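Local coordinates for uncharacterized protein PH0987 (Pyrococcus horikoshii, PDB 2PHC) that is of unknown function but contains a cyclophilin-like carboxyltransferase domain and probably binds ATP and acts as a hydrolase, at residues I88-G93 against V206-I211; I144-L149 against G178-G183; E40-L45 against L52-D57; M140-A145 against A164-G169. One frame throughout, in Å; residues are numbered along the deposited sequence.

Contact 3 comes first along the chain, in a beta hairpin of the four-stranded antiparallel sheet, and its centre lies about 40 Å from that of contact 1. The other three reach the mixed sheet: contact 1 joins two of its strands, 85-92 and 205-211, while contacts 2 and 4 lay one loop against others. Contacts 2 and 4 lie in the chain between these two strands, the first and last of the sheet. They share I144 and A145, and their centres are about 8 Å apart. W179 of contact 2 packs on A164 of contact 4, while I182 of contact 2 meets G93 of contact 1. The protein thus has two well-separated sheet regions.

Contact 1. Residues I88-G93 against V206-I211; sequences IPVAYG and VKFVPI
I88, P89 and V90 run beside F208, V209 and P210 as parallel strands, the pairing that brings together the first and last strands of the mixed sheet in this cyclophilin-like domain. The ladder begins with I88 N, which donates to K207 O at 2.6 Å. I88 O then accepts from V209 N, V90 N reaches V209 O, and I211 N donates to V90 O at 3.0 Å. P89 and P210 occupy the alternate positions, where the nitrogen makes no bond to the partner strand, so proline does not interrupt this ladder; P89 CA instead offers its hydrogen to V209 O. On the face of I88, V90 and F208, aliphatic branches meet an aromatic ring. V90 CG1 is anti to the backbone N (chi1 -179°), which leaves CG2 to press obliquely on F208 CD1 at 3.3 Å, while CG1 sits 3.6 Å above the centre of the Y92 ring. Farther along, I88 CD1 meets V206 CG1 at 3.7 Å. Y92 OH lies 3.4 Å from F208 CB and is hydrogen-bonded to H118 ND1. On the other face P89 CB touches I211 CG2 at 3.6 Å. A water bridges Y92 N, from which it accepts, and I211 O, to which it donates. Main-chain bonds therefore carry the polar work of this join, leaving its side chains free to be largely apolar.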
# COMPACT_ATOMS: atom_id res chain seq x y z
N ILE A 88 6.25 -7.32 -4.41
CA ILE A 88 6.83 -7.09 -5.75
C ILE A 88 8.25 -6.53 -5.64
O ILE A 88 8.42 -5.35 -5.22
CB ILE A 88 5.86 -6.23 -6.67
CG1 ILE A 88 4.63 -7.09 -7.05
CG2 ILE A 88 6.50 -5.86 -7.98
CD1 ILE A 88 3.55 -6.45 -7.92
N PRO A 89 9.28 -7.38 -5.97
CA PRO A 89 10.65 -6.87 -5.92
C PRO A 89 10.90 -5.87 -7.07
O PRO A 89 10.44 -6.11 -8.20
CB PRO A 89 11.51 -8.15 -6.01
CG PRO A 89 10.75 -9.06 -6.77
CD PRO A 89 9.28 -8.81 -6.37
N VAL A 90 11.54 -4.76 -6.71
CA VAL A 90 11.89 -3.63 -7.53
C VAL A 90 13.32 -3.38 -7.20
O VAL A 90 13.65 -3.13 -6.05
CB VAL A 90 11.14 -2.28 -7.11
CG1 VAL A 90 11.51 -1.09 -8.03
CG2 VAL A 90 9.58 -2.43 -7.07
N ALA A 91 14.20 -3.49 -8.20
CA ALA A 91 15.58 -2.86 -8.13
C ALA A 91 15.49 -1.36 -8.44
O ALA A 91 15.27 -0.97 -9.56
CB ALA A 91 16.54 -3.61 -9.08
N TYR A 92 15.61 -0.53 -7.41
CA TYR A 92 15.49 0.95 -7.50
C TYR A 92 16.84 1.60 -7.85
O TYR A 92 17.91 1.01 -7.56
CB TYR A 92 15.05 1.58 -6.18
CG TYR A 92 13.65 1.32 -5.70
CD1 TYR A 92 13.34 0.18 -4.96
CD2 TYR A 92 12.63 2.25 -5.92
CE1 TYR A 92 12.02 -0.05 -4.50
CE2 TYR A 92 11.31 2.02 -5.46
CZ TYR A 92 11.04 0.89 -4.76
OH TYR A 92 9.78 0.64 -4.33
N GLY A 93 16.76 2.80 -8.43
CA GLY A 93 17.89 3.60 -8.91
C GLY A 93 18.82 3.04 -9.98
O GLY A 93 18.60 1.95 -10.52
N VAL A 206 -0.37 -4.15 -3.05
CA VAL A 206 0.97 -4.47 -3.50
C VAL A 206 1.98 -3.91 -2.51
O VAL A 206 1.86 -2.80 -2.08
CB VAL A 206 1.29 -3.94 -4.95
CG1 VAL A 206 2.81 -4.03 -5.18
CG2 VAL A 206 0.48 -4.73 -6.12
N LYS A 207 3.02 -4.68 -2.24
CA LYS A 207 4.06 -4.22 -1.39
C LYS A 207 5.32 -4.28 -2.28
O LYS A 207 5.68 -5.35 -2.75
CB LYS A 207 4.20 -5.16 -0.14
CG LYS A 207 5.27 -4.66 0.94
CD LYS A 207 5.18 -3.15 1.25
CE LYS A 207 6.07 -2.61 2.49
NZ LYS A 207 7.55 -2.88 2.27
N PHE A 208 5.93 -3.12 -2.56
CA PHE A 208 7.21 -3.11 -3.27
C PHE A 208 8.32 -3.41 -2.31
O PHE A 208 8.28 -2.99 -1.17
CB PHE A 208 7.50 -1.83 -4.02
CG PHE A 208 6.48 -1.52 -5.11
CD1 PHE A 208 6.39 -2.29 -6.23
CD2 PHE A 208 5.68 -0.42 -5.01
CE1 PHE A 208 5.46 -1.95 -7.23
CE2 PHE A 208 4.75 -0.08 -5.98
CZ PHE A 208 4.68 -0.85 -7.08
N VAL A 209 9.27 -4.21 -2.80
CA VAL A 209 10.36 -4.76 -1.99
C VAL A 209 11.68 -4.42 -2.68
O VAL A 209 12.01 -5.08 -3.68
CB VAL A 209 10.26 -6.34 -1.87
CG1 VAL A 209 11.45 -6.90 -0.98
CG2 VAL A 209 8.90 -6.79 -1.30
N PRO A 210 12.42 -3.39 -2.19
CA PRO A 210 13.70 -3.06 -2.79
C PRO A 210 14.63 -4.27 -2.80
O PRO A 210 14.75 -4.93 -1.80
CB PRO A 210 14.25 -2.02 -1.83
CG PRO A 210 13.10 -1.46 -1.14
CD PRO A 210 12.15 -2.54 -1.00
N ILE A 211 15.21 -4.61 -3.95
CA ILE A 211 16.23 -5.65 -4.13
C ILE A 211 17.47 -4.98 -4.78
O ILE A 211 17.36 -3.84 -5.27
CB ILE A 211 15.75 -6.88 -5.02
CG1 ILE A 211 15.37 -6.46 -6.45
CG2 ILE A 211 14.65 -7.68 -4.34
CD1 ILE A 211 15.01 -7.60 -7.40
O HOH W 1 16.62 -1.44 -4.73

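Contact 2. Residues I144-L149 against G178-G183; sequences IATPRL and GWRIIG
L149 N donates to G178 O over 2.6 Å with an N-H...O angle of 163°, tying an irregular loop to the residues that lead into a strand. The same carbonyl oxygen is covered by the loop's aliphatic carbons, R148 CB lying 3.3 Å from G178 O. With no side chain, G178 lets the loop come close, a CB there being directed toward it. R180 reaches back across the contact with its chain bent at chi2 (-66°), and that bend brings the guanidinium alongside the backbone of P147 to L149. R180 NE gives a straight bond to P147 O at 3.2 Å, with the acceptor at the edge of the guanidinium and near its plane. L149 CD2 lies over one guanidinium face, 3.2 Å from R180 NH1, and T146 CG2 meets the methylene R180 CG at 3.8 Å, the two side chains crossing at about a right angle. Strand 180-184 sits between strands 85-92 and 160-164 in the mixed sheet, so the loop is held against its start. A leucine in place of R180 would probably leave P147 O without its side-chain donor and F102, on helix 100-107, without its cation-pi partner. Outermost, the side chains of R148 and W179 run alongside one another; R148 NE is 4.0 Å from W179 NE1, and the guanidinium and indole planes stand 76° apart. The indole meets F134 edge-to-face.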
# COMPACT_ATOMS: atom_id res chain seq x y z
N ILE A 144 6.59 12.28 -2.76
CA ILE A 144 7.29 11.88 -4.00
C ILE A 144 6.56 12.17 -5.32
O ILE A 144 7.02 11.78 -6.38
CB ILE A 144 7.85 10.47 -3.91
CG1 ILE A 144 6.75 9.45 -3.67
CG2 ILE A 144 8.89 10.40 -2.81
CD1 ILE A 144 7.24 8.08 -4.02
N ALA A 145 5.47 12.94 -5.24
CA ALA A 145 4.70 13.40 -6.40
C ALA A 145 5.62 14.09 -7.45
O ALA A 145 6.42 14.95 -7.06
CB ALA A 145 3.58 14.35 -5.93
N THR A 146 5.54 13.74 -8.73
CA THR A 146 6.45 14.31 -9.75
C THR A 146 5.81 14.26 -11.10
O THR A 146 5.45 13.14 -11.58
CB THR A 146 7.83 13.55 -9.86
OG1 THR A 146 8.39 13.38 -8.56
CG2 THR A 146 8.85 14.34 -10.73
N PRO A 147 5.74 15.44 -11.78
CA PRO A 147 5.12 15.48 -13.13
C PRO A 147 5.89 14.65 -14.12
O PRO A 147 6.99 14.31 -13.82
CB PRO A 147 5.10 16.97 -13.51
CG PRO A 147 6.28 17.55 -12.74
CD PRO A 147 6.25 16.77 -11.37
N ARG A 148 5.26 14.21 -15.22
CA ARG A 148 5.82 13.39 -16.32
C ARG A 148 6.97 14.09 -17.12
O ARG A 148 7.14 15.32 -17.03
CB ARG A 148 4.68 13.13 -17.35
CG ARG A 148 3.64 12.09 -16.92
CD ARG A 148 2.33 12.45 -17.66
NE ARG A 148 1.15 11.61 -17.29
CZ ARG A 148 0.33 11.81 -16.24
NH1 ARG A 148 0.47 12.81 -15.40
NH2 ARG A 148 -0.67 11.03 -16.07
N LEU A 149 7.68 13.33 -17.93
CA LEU A 149 8.67 13.92 -18.81
C LEU A 149 7.94 14.83 -19.78
O LEU A 149 6.74 14.66 -20.06
CB LEU A 149 9.50 12.87 -19.52
CG LEU A 149 10.47 11.94 -18.74
CD1 LEU A 149 10.89 10.94 -19.70
CD2 LEU A 149 11.64 12.63 -18.33
N GLY A 178 5.89 8.63 -20.70
CA GLY A 178 6.67 9.66 -20.14
C GLY A 178 6.68 9.77 -18.63
O GLY A 178 6.90 10.87 -18.20
N TRP A 179 6.47 8.64 -17.89
CA TRP A 179 6.39 8.58 -16.41
C TRP A 179 7.83 8.63 -15.90
O TRP A 179 8.71 8.20 -16.62
CB TRP A 179 5.72 7.24 -15.90
CG TRP A 179 4.17 7.27 -15.97
CD1 TRP A 179 3.42 7.81 -16.99
CD2 TRP A 179 3.19 6.78 -15.00
NE1 TRP A 179 2.07 7.73 -16.73
CE2 TRP A 179 1.89 7.09 -15.52
CE3 TRP A 179 3.27 6.13 -13.76
CZ2 TRP A 179 0.70 6.77 -14.84
CZ3 TRP A 179 2.03 5.83 -13.06
CH2 TRP A 179 0.78 6.15 -13.63
N ARG A 180 8.06 9.15 -14.68
CA ARG A 180 9.42 9.19 -14.11
C ARG A 180 9.75 7.84 -13.65
O ARG A 180 9.15 7.39 -12.68
CB ARG A 180 9.57 10.21 -12.95
CG ARG A 180 9.34 11.64 -13.41
CD ARG A 180 10.39 12.27 -14.41
NE ARG A 180 9.91 13.63 -14.79
CZ ARG A 180 10.68 14.58 -15.35
NH1 ARG A 180 11.99 14.35 -15.61
NH2 ARG A 180 10.16 15.75 -15.61
N ILE A 181 10.70 7.19 -14.31
CA ILE A 181 11.08 5.82 -13.96
C ILE A 181 12.15 5.71 -12.86
O ILE A 181 13.26 6.21 -13.05
CB ILE A 181 11.53 5.04 -15.18
CG1 ILE A 181 10.54 5.22 -16.37
CG2 ILE A 181 11.79 3.63 -14.80
CD1 ILE A 181 8.98 4.76 -16.10
N ILE A 182 11.81 5.02 -11.76
CA ILE A 182 12.58 4.97 -10.48
C ILE A 182 13.11 3.56 -10.16
O ILE A 182 13.87 3.37 -9.23
CB ILE A 182 11.75 5.59 -9.27
CG1 ILE A 182 10.53 4.71 -8.83
CG2 ILE A 182 11.28 7.04 -9.57
CD1 ILE A 182 9.97 5.12 -7.40
N GLY A 183 12.79 2.56 -10.95
CA GLY A 183 13.09 1.21 -10.52
C GLY A 183 12.56 0.28 -11.57
O GLY A 183 11.81 0.74 -12.44

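Contact 3. Residues E40-L45 against L52-D57; sequences EWLVEL and LLVIYD
L45 CD2 rests against both methyls of V54, 3.7 Å from CG2, at the apolar centre of a beta hairpin made by strands 42-48 and 51-56. The two side chains lie side by side and point the same way, so one leucine methyl can touch both valine methyls. L42 comes to V54 at about a right angle, its CD1 4.0 Å from V54 CG1. That same V54 methyl also meets the edge of the W41 indole, near the ring plane. W41 has CG between the backbone N and carbonyl carbon (chi1 50°), which turns the six-membered ring toward the partner strand and sets CE3 3.6 Å from Y56 CB. Helix 63-82 covers this end, Y69 meeting the indole edge-to-face, while L45 packs on helix 21-37. On the other face V43 CG1 touches I55 CG2 at 3.8 Å, and the aliphatic CB of E44 lies along I55 CD1; its carboxylate, on the exposed side, still brings OE2 to I55 CD1. At the far end V43 CG2 meets D57 CB, while D57 OD2 bonds to L59 N. The backbone holds these neighbours in an antiparallel register that slips by one residue at a classic beta bulge, two residues, V43 and E44, standing opposite the single I55. I55 N donates to E44 O, and D57 N donates to W41 O at 2.8 Å. At the bulge I55 O accepts twice from the same face of its carbonyl plane, from V43 N at 2.8 Å and from E44 N at 3.3 Å.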
# COMPACT_ATOMS: atom_id res chain seq x y z
N GLU A 40 -22.45 -8.03 21.49
CA GLU A 40 -23.58 -7.64 22.34
C GLU A 40 -23.15 -6.62 23.36
O GLU A 40 -23.97 -5.85 23.83
CB GLU A 40 -24.24 -8.89 23.04
CG GLU A 40 -25.54 -9.34 22.31
CD GLU A 40 -26.35 -10.52 22.98
OE1 GLU A 40 -27.40 -10.92 22.36
OE2 GLU A 40 -25.93 -11.02 24.08
N TRP A 41 -21.85 -6.58 23.63
CA TRP A 41 -21.27 -5.63 24.56
C TRP A 41 -20.88 -4.27 23.98
O TRP A 41 -20.36 -3.43 24.74
CB TRP A 41 -20.08 -6.23 25.28
CG TRP A 41 -19.04 -6.87 24.40
CD1 TRP A 41 -18.86 -8.22 24.19
CD2 TRP A 41 -17.99 -6.20 23.63
NE1 TRP A 41 -17.78 -8.43 23.33
CE2 TRP A 41 -17.24 -7.22 22.97
CE3 TRP A 41 -17.63 -4.85 23.41
CZ2 TRP A 41 -16.14 -6.93 22.13
CZ3 TRP A 41 -16.54 -4.57 22.53
CH2 TRP A 41 -15.83 -5.61 21.91
N LEU A 42 -21.15 -4.05 22.68
CA LEU A 42 -20.66 -2.84 21.91
C LEU A 42 -21.45 -1.62 22.26
O LEU A 42 -22.69 -1.59 22.08
CB LEU A 42 -20.70 -2.98 20.34
CG LEU A 42 -20.02 -1.79 19.59
CD1 LEU A 42 -18.56 -1.64 20.07
CD2 LEU A 42 -20.06 -1.96 18.07
N VAL A 43 -20.77 -0.58 22.67
CA VAL A 43 -21.51 0.67 22.77
C VAL A 43 -21.28 1.68 21.56
O VAL A 43 -22.20 2.02 20.83
CB VAL A 43 -21.39 1.21 24.20
CG1 VAL A 43 -21.81 2.70 24.31
CG2 VAL A 43 -22.17 0.25 25.17
N GLU A 44 -20.01 2.05 21.33
CA GLU A 44 -19.70 3.05 20.38
C GLU A 44 -18.34 2.68 19.73
O GLU A 44 -17.51 1.99 20.33
CB GLU A 44 -19.61 4.41 21.09
CG GLU A 44 -19.36 5.62 20.14
CD GLU A 44 -19.90 6.99 20.65
OE1 GLU A 44 -20.35 7.78 19.75
OE2 GLU A 44 -19.85 7.29 21.89
N LEU A 45 -18.16 3.16 18.50
CA LEU A 45 -16.89 3.07 17.77
C LEU A 45 -16.63 4.49 17.21
O LEU A 45 -17.47 5.05 16.56
CB LEU A 45 -17.04 2.06 16.57
CG LEU A 45 -17.05 0.55 16.83
CD1 LEU A 45 -17.19 -0.14 15.53
CD2 LEU A 45 -15.79 0.07 17.57
N LEU A 52 -8.83 3.76 16.52
CA LEU A 52 -10.22 3.54 16.74
C LEU A 52 -10.57 3.37 18.16
O LEU A 52 -10.07 2.53 18.80
CB LEU A 52 -10.70 2.36 15.95
CG LEU A 52 -12.09 1.82 16.13
CD1 LEU A 52 -13.03 2.69 15.46
CD2 LEU A 52 -12.09 0.52 15.51
N LEU A 53 -11.47 4.19 18.63
CA LEU A 53 -11.95 4.12 19.97
C LEU A 53 -13.11 3.18 20.10
O LEU A 53 -14.01 3.21 19.34
CB LEU A 53 -12.24 5.49 20.53
CG LEU A 53 -12.58 5.58 22.00
CD1 LEU A 53 -11.45 5.26 22.85
CD2 LEU A 53 -13.17 6.86 22.34
N VAL A 54 -13.01 2.29 21.05
CA VAL A 54 -13.98 1.29 21.27
C VAL A 54 -14.48 1.35 22.71
O VAL A 54 -13.73 1.33 23.67
CB VAL A 54 -13.46 -0.16 20.98
CG1 VAL A 54 -14.65 -1.15 20.92
CG2 VAL A 54 -12.75 -0.17 19.64
N ILE A 55 -15.78 1.41 22.80
CA ILE A 55 -16.42 1.53 24.08
C ILE A 55 -17.51 0.51 24.26
O ILE A 55 -18.18 0.15 23.29
CB ILE A 55 -17.21 2.92 24.07
CG1 ILE A 55 -16.22 4.10 23.99
CG2 ILE A 55 -18.13 3.09 25.28
CD1 ILE A 55 -16.88 5.36 23.58
N TYR A 56 -17.52 -0.04 25.46
CA TYR A 56 -18.16 -1.27 25.83
C TYR A 56 -19.04 -1.10 27.03
O TYR A 56 -18.85 -0.21 27.81
CB TYR A 56 -17.17 -2.42 26.05
CG TYR A 56 -16.26 -2.41 27.26
CD1 TYR A 56 -14.97 -1.96 27.18
CD2 TYR A 56 -16.65 -2.95 28.46
CE1 TYR A 56 -14.17 -1.98 28.22
CE2 TYR A 56 -15.80 -2.97 29.52
CZ TYR A 56 -14.57 -2.48 29.38
OH TYR A 56 -13.72 -2.49 30.42
N ASP A 57 -20.01 -1.97 27.16
CA ASP A 57 -20.89 -1.90 28.31
C ASP A 57 -20.35 -2.84 29.38
O ASP A 57 -20.42 -4.04 29.21
CB ASP A 57 -22.28 -2.33 27.93
CG ASP A 57 -23.21 -2.39 29.13
OD1 ASP A 57 -24.44 -2.48 28.92
OD2 ASP A 57 -22.72 -2.34 30.28

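Contact 4. Residues M140-A145 against A164-G169; sequences MDERIA and AGKQTG
M140 reaches toward the turn at G165-K166 along an unbranched chain, and its atoms touch the turn and T168 in succession. Its CB lies 3.5 Å from K166 O. With CG anti to the backbone N (chi1 -163°), the chain leads on to SD, which meets T168 CB obliquely at 3.7 Å. A bend at chi3 (70°) then turns the terminal methyl to the turn's backbone, CE ending 3.3 Å from G165 O and close to K166 C. A flexible thioether can thus cover both a threonine side chain and peptide atoms. Shortening this side chain to an alanine is likely to open a gap beside T168 CB and deprive the G165 carbonyl of the methyl that covers it. That turn, from A164 to Q167, is of type II', and its positive phi at G165 is readily adopted by glycine. G165 O also faces A145 CA at 3.3 Å, a C-H...O contact, with no conventional hydrogen bond crossing between the segments. Out at the surface E142 and K166 extend obliquely past one another, E142 OE1 staying 4.3 Å from K166 NZ, too far for a salt bridge. The loop keeps its own shape through an Asx turn, D141 OD1 accepting from R143 N, and a side-on salt bridge in which R143 NE donates to D141 OD1 and R143 NH2 lies 2.6 Å from D141 OD2. T168 OG1 bonds to G162 O and H118 NE2. Around the contact, M140 packs on I163 of strand 160-164 and Y123 of strand 123-129, while D141 and I144 lean on helix 111-119.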
# COMPACT_ATOMS: atom_id res chain seq x y z
N MET A 140 -0.00 6.20 -3.16
CA MET A 140 1.35 6.77 -3.09
C MET A 140 1.45 7.92 -2.12
O MET A 140 0.68 8.91 -2.21
CB MET A 140 1.80 7.32 -4.51
CG MET A 140 3.40 7.55 -4.60
SD MET A 140 3.98 8.06 -6.16
CE MET A 140 3.38 9.56 -6.22
N ASP A 141 2.48 7.92 -1.31
CA ASP A 141 2.78 9.19 -0.49
C ASP A 141 3.05 10.46 -1.37
O ASP A 141 3.90 10.42 -2.23
CB ASP A 141 3.99 8.88 0.39
CG ASP A 141 4.17 9.87 1.54
OD1 ASP A 141 4.01 11.07 1.34
OD2 ASP A 141 4.40 9.40 2.68
N GLU A 142 2.34 11.57 -1.15
CA GLU A 142 2.51 12.80 -1.95
C GLU A 142 3.91 13.51 -1.95
O GLU A 142 4.19 14.34 -2.83
CB GLU A 142 1.40 13.79 -1.60
CG GLU A 142 0.09 13.20 -2.02
CD GLU A 142 -1.14 14.04 -1.75
OE1 GLU A 142 -1.02 15.26 -1.38
OE2 GLU A 142 -2.23 13.43 -1.91
N ARG A 143 4.77 13.16 -1.01
CA ARG A 143 6.08 13.75 -0.91
C ARG A 143 6.97 13.36 -2.06
O ARG A 143 8.04 13.97 -2.25
CB ARG A 143 6.75 13.37 0.41
CG ARG A 143 6.17 14.07 1.62
CD ARG A 143 6.83 13.45 2.87
NE ARG A 143 6.37 12.10 3.19
CZ ARG A 143 6.99 11.24 4.00
NH1 ARG A 143 8.15 11.56 4.59
NH2 ARG A 143 6.45 10.04 4.22
N ILE A 144 6.59 12.28 -2.76
CA ILE A 144 7.29 11.88 -4.00
C ILE A 144 6.56 12.17 -5.32
O ILE A 144 7.02 11.78 -6.38
CB ILE A 144 7.85 10.47 -3.91
CG1 ILE A 144 6.75 9.45 -3.67
CG2 ILE A 144 8.89 10.40 -2.81
CD1 ILE A 144 7.24 8.08 -4.02
N ALA A 145 5.47 12.94 -5.24
CA ALA A 145 4.70 13.40 -6.40
C ALA A 145 5.62 14.09 -7.45
O ALA A 145 6.42 14.95 -7.06
CB ALA A 145 3.58 14.35 -5.93
N ALA A 164 3.85 9.61 -11.87
CA ALA A 164 3.29 10.55 -12.73
C ALA A 164 2.22 11.23 -11.90
O ALA A 164 1.19 10.65 -11.61
CB ALA A 164 2.71 9.90 -14.02
N GLY A 165 2.45 12.49 -11.57
CA GLY A 165 1.80 13.15 -10.40
C GLY A 165 1.80 12.34 -9.09
O GLY A 165 2.83 11.78 -8.63
N LYS A 166 0.59 12.22 -8.55
CA LYS A 166 0.39 11.45 -7.37
C LYS A 166 0.22 9.95 -7.58
O LYS A 166 -0.14 9.30 -6.67
CB LYS A 166 -0.78 12.05 -6.54
CG LYS A 166 -0.53 13.55 -6.28
CD LYS A 166 -1.89 14.31 -5.95
CE LYS A 166 -1.61 15.79 -5.66
NZ LYS A 166 -2.83 16.48 -5.10
N GLN A 167 0.50 9.44 -8.77
CA GLN A 167 0.30 8.00 -9.14
C GLN A 167 1.58 7.31 -9.36
O GLN A 167 2.54 7.86 -9.98
CB GLN A 167 -0.35 7.85 -10.53
CG GLN A 167 -1.56 8.59 -10.84
CD GLN A 167 -2.75 7.67 -10.62
OE1 GLN A 167 -2.85 6.56 -11.19
NE2 GLN A 167 -3.64 8.10 -9.77
N THR A 168 1.58 6.08 -9.00
CA THR A 168 2.64 5.20 -9.34
C THR A 168 2.05 3.95 -10.01
O THR A 168 0.87 3.72 -10.03
CB THR A 168 3.61 4.90 -8.12
OG1 THR A 168 4.77 4.20 -8.58
CG2 THR A 168 2.93 4.12 -6.98
N GLY A 169 2.88 3.18 -10.66
CA GLY A 169 2.38 2.03 -11.34
C GLY A 169 3.57 1.50 -12.06
O GLY A 169 4.68 1.97 -11.83